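Exported protein (Bacteroides fragilis, PDB 3MSW) is of unknown function but is predicted to be exported and folds as an extended antiparallel beta-sheet of the kind evolved from beta-hairpin repeats. Local coordinates at residues K18-E23 / Y43-D48. Sequence-based numbering, arbitrary orientation. Where two conformers were deposited one is given.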
ATOM      1  N   LYS A  18      16.703   2.195  -5.439  1.00 25.28           N
ATOM      2  CA  LYS A  18      15.323   1.860  -5.078  1.00 23.51           C
ATOM      3  C   LYS A  18      14.725   2.887  -4.138  1.00 26.27           C
ATOM      4  O   LYS A  18      15.451   3.503  -3.351  1.00 23.67           O
ATOM      5  CB  LYS A  18      15.254   0.469  -4.443  1.00 25.68           C
ATOM      6  CG  LYS A  18      15.507  -0.667  -5.440  1.00 29.73           C
ATOM      7  CD  LYS A  18      15.269  -2.028  -4.788  1.00 29.91           C
ATOM      8  CE  LYS A  18      15.315  -3.198  -5.746  1.00 27.77           C
ATOM      9  NZ  LYS A  18      16.625  -3.272  -6.423  1.00 24.55           N
ATOM     10  N   LEU A  19      13.405   3.058  -4.205  1.00 22.33           N
ATOM     11  CA  LEU A  19      12.691   3.975  -3.332  1.00 22.93           C
ATOM     12  C   LEU A  19      12.583   3.358  -1.940  1.00 25.50           C
ATOM     13  O   LEU A  19      11.971   2.303  -1.779  1.00 24.91           O
ATOM     14  CB  LEU A  19      11.297   4.241  -3.925  1.00 22.93           C
ATOM     15  CG  LEU A  19      10.354   5.072  -3.070  1.00 25.81           C
ATOM     16  CD1 LEU A  19      10.853   6.483  -2.929  1.00 26.46           C
ATOM     17  CD2 LEU A  19       8.924   5.064  -3.653  1.00 24.59           C
ATOM     18  N   VAL A  20      13.187   3.998  -0.933  1.00 21.30           N
ATOM     19  CA  VAL A  20      13.134   3.470   0.440  1.00 20.69           C
ATOM     20  C   VAL A  20      12.185   4.278   1.344  1.00 23.00           C
ATOM     21  O   VAL A  20      11.720   3.781   2.365  1.00 21.38           O
ATOM     22  CB  VAL A  20      14.534   3.242   1.082  1.00 23.13           C
ATOM     23  CG1 VAL A  20      15.317   2.171   0.318  1.00 22.30           C
ATOM     24  CG2 VAL A  20      15.333   4.549   1.199  1.00 22.79           C
ATOM     25  N   CYS A  21      11.906   5.510   0.975  1.00 21.93           N
ATOM     26  CA  CYS A  21      10.984   6.326   1.771  1.00 24.14           C
ATOM     27  C   CYS A  21      10.283   7.315   0.905  1.00 26.08           C
ATOM     28  O   CYS A  21      10.903   7.917   0.031  1.00 27.26           O
ATOM     29  CB  CYS A  21      11.724   7.025   2.918  1.00 27.31           C
ATOM     30  SG  CYS A  21      10.650   8.035   3.968  1.00 33.69           S
ATOM     31  N   ARG A  22       8.989   7.502   1.134  1.00 21.73           N
ATOM     32  CA  ARG A  22       8.248   8.537   0.434  1.00 22.15           C
ATOM     33  C   ARG A  22       7.479   9.299   1.500  1.00 26.00           C
ATOM     34  O   ARG A  22       6.685   8.693   2.234  1.00 25.46           O
ATOM     35  CB  ARG A  22       7.275   7.982  -0.637  1.00 22.87           C
ATOM     36  CG  ARG A  22       6.302   9.105  -1.127  1.00 22.63           C
ATOM     37  CD  ARG A  22       5.561   8.671  -2.379  1.00 23.81           C
ATOM     38  NE  ARG A  22       6.525   8.439  -3.449  1.00 26.77           N
ATOM     39  CZ  ARG A  22       6.228   7.923  -4.632  1.00 35.94           C
ATOM     40  NH1 ARG A  22       4.980   7.588  -4.920  1.00 32.18           N
ATOM     41  NH2 ARG A  22       7.179   7.727  -5.534  1.00 26.22           N
ATOM     42  N   GLU A  23       7.709  10.616   1.585  1.00 21.89           N
ATOM     43  CA  GLU A  23       6.996  11.447   2.562  1.00 21.99           C
ATOM     44  C   GLU A  23       6.001  12.352   1.851  1.00 27.96           C
ATOM     45  O   GLU A  23       6.358  12.993   0.872  1.00 26.74           O
ATOM     46  CB  GLU A  23       7.975  12.240   3.436  1.00 22.93           C
ATOM     47  CG  GLU A  23       7.254  12.858   4.629  1.00 28.21           C
ATOM     48  CD  GLU A  23       8.149  13.518   5.663  1.00 42.12           C
ATOM     49  OE1 GLU A  23       9.350  13.172   5.714  1.00 33.00           O
ATOM     50  OE2 GLU A  23       7.654  14.391   6.413  1.00 40.44           O
ATOM     51  N   TYR A  43       9.838   1.565   2.574  1.00 24.24           N
ATOM     52  CA  TYR A  43       9.889   0.340   1.772  1.00 23.62           C
ATOM     53  C   TYR A  43      11.044  -0.565   2.152  1.00 27.11           C
ATOM     54  O   TYR A  43      12.176  -0.112   2.272  1.00 25.70           O
ATOM     55  CB  TYR A  43       9.958   0.683   0.278  1.00 25.17           C
ATOM     56  CG  TYR A  43       8.850   1.615  -0.164  1.00 25.83           C
ATOM     57  CD1 TYR A  43       8.962   2.992   0.006  1.00 26.78           C
ATOM     58  CD2 TYR A  43       7.731   1.129  -0.841  1.00 26.79           C
ATOM     59  CE1 TYR A  43       7.957   3.855  -0.407  1.00 29.59           C
ATOM     60  CE2 TYR A  43       6.732   1.990  -1.291  1.00 26.77           C
ATOM     61  CZ  TYR A  43       6.855   3.352  -1.082  1.00 33.80           C
ATOM     62  OH  TYR A  43       5.868   4.212  -1.503  1.00 35.35           O
ATOM     63  N   SER A  44      10.735  -1.841   2.398  1.00 24.21           N
ATOM     64  CA  SER A  44      11.710  -2.856   2.766  1.00 24.46           C
ATOM     65  C   SER A  44      11.679  -3.953   1.677  1.00 27.43           C
ATOM     66  O   SER A  44      10.655  -4.614   1.463  1.00 25.42           O
ATOM     67  CB  SER A  44      11.382  -3.392   4.156  1.00 28.95           C
ATOM     68  OG  SER A  44      12.052  -4.619   4.385  1.00 31.96           O
ATOM     69  N   TYR A  45      12.783  -4.078   0.940  1.00 22.31           N
ATOM     70  CA  TYR A  45      12.924  -5.013  -0.177  1.00 22.19           C
ATOM     71  C   TYR A  45      13.661  -6.244   0.265  1.00 26.37           C
ATOM     72  O   TYR A  45      14.529  -6.175   1.141  1.00 27.14           O
ATOM     73  CB  TYR A  45      13.740  -4.350  -1.316  1.00 22.98           C
ATOM     74  CG  TYR A  45      13.070  -3.118  -1.868  1.00 22.15           C
ATOM     75  CD1 TYR A  45      12.075  -3.218  -2.839  1.00 23.78           C
ATOM     76  CD2 TYR A  45      13.420  -1.850  -1.416  1.00 22.57           C
ATOM     77  CE1 TYR A  45      11.413  -2.088  -3.313  1.00 23.27           C
ATOM     78  CE2 TYR A  45      12.766  -0.713  -1.883  1.00 22.33           C
ATOM     79  CZ  TYR A  45      11.735  -0.841  -2.802  1.00 27.26           C
ATOM     80  OH  TYR A  45      11.088   0.274  -3.271  1.00 27.33           O
ATOM     81  N   ASP A  46      13.359  -7.358  -0.362  1.00 24.60           N
ATOM     82  CA  ASP A  46      14.093  -8.611  -0.149  1.00 27.32           C
ATOM     83  C   ASP A  46      14.054  -9.343  -1.461  1.00 32.00           C
ATOM     84  O   ASP A  46      13.093 -10.070  -1.752  1.00 28.59           O
ATOM     85  CB  ASP A  46      13.516  -9.440   1.014  1.00 29.81           C
ATOM     86  CG  ASP A  46      14.414 -10.572   1.486  1.00 36.09           C
ATOM     87  OD1 ASP A  46      15.112 -11.176   0.637  1.00 36.55           O
ATOM     88  OD2 ASP A  46      14.324 -10.938   2.672  1.00 41.76           O
ATOM     89  N   THR A  47      15.080  -9.092  -2.294  1.00 31.73           N
ATOM     90  CA  THR A  47      15.194  -9.671  -3.630  1.00 33.61           C
ATOM     91  C   THR A  47      15.195 -11.199  -3.577  1.00 41.11           C
ATOM     92  O   THR A  47      14.472 -11.820  -4.353  1.00 42.16           O
ATOM     93  CB  THR A  47      16.357  -9.002  -4.414  1.00 41.90           C
ATOM     94  OG1 THR A  47      15.995  -7.625  -4.630  1.00 38.70           O
ATOM     95  CG2 THR A  47      16.621  -9.673  -5.765  1.00 42.09           C
ATOM     96  N   ASP A  48      15.983 -11.790  -2.642  1.00 39.15           N
ATOM     97  CA  ASP A  48      16.077 -13.242  -2.536  0.50 39.21           C
ATOM     98  C   ASP A  48      14.748 -13.910  -2.192  1.00 42.12           C
ATOM     99  O   ASP A  48      14.467 -14.973  -2.740  1.00 42.54           O
ATOM    100  CB  ASP A  48      17.225 -13.675  -1.617  0.50 41.65           C
ATOM    101  CG  ASP A  48      18.623 -13.433  -2.183  0.50 45.64           C
ATOM    102  OD1 ASP A  48      18.733 -13.057  -3.376  0.50 42.36           O
ATOM    103  OD2 ASP A  48      19.602 -13.636  -1.441  0.50 52.39           O
TER
HETATM  104  O   HOH W   1      16.959  -5.925  -7.046  1.00 34.11           O
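Tyr43 and Tyr45 meet strand residues 18-23 where a beta hairpin splays apart, and they illustrate how aromatic side chains can bridge two strands as they diverge. The last direct backbone link between the two segments is Tyr43 N to Val20 O (2.9 Å), nearly straight at hydrogen, although the donor stands well above the carbonyl plane. Beyond it, the phenol of Tyr45 adds a side-chain-to-backbone bridge: its OH donates a hydrogen bond to Leu19 O at 2.7 Å, in the carbonyl plane and on a lone pair, which anchors the hydroxyl end of the ring. Lys18 lies over one face of that ring. Its CG is turned beside the backbone N (chi1 -71°), and the extended chain carries CD to 3.8 Å from the Tyr45 ring centroid, a CH-pi contact over the centre. The ammonium lies farther off, at most a weak cation-pi partner, and a water accepts from Lys18 NZ at 2.7 Å while also bonding Thr47 OG1.

Tyr43 packs largely against backbone: its CB lies 3.3 Å from Leu19 O, and its ring turns an edge to the main chain of Val20-Arg22. Leu19 supplies the apolar part. Leu19 CG stands anti to the backbone N (chi1 174°), which brings the branch to the ring, Leu19 CD2 lying 3.6 Å from Tyr43 CE1. Arg22 CB approaches the hydroxyl end, while its guanidinium pairs with Asp12. Val20 and Cys21 form a classic bulge opposite Thr13. Strand 18-27 is flanked by strands 9-15 and 35-46, and beyond the latter, strand 51-60 touches Tyr43 through Lys54 and Tyr45 through Thr52.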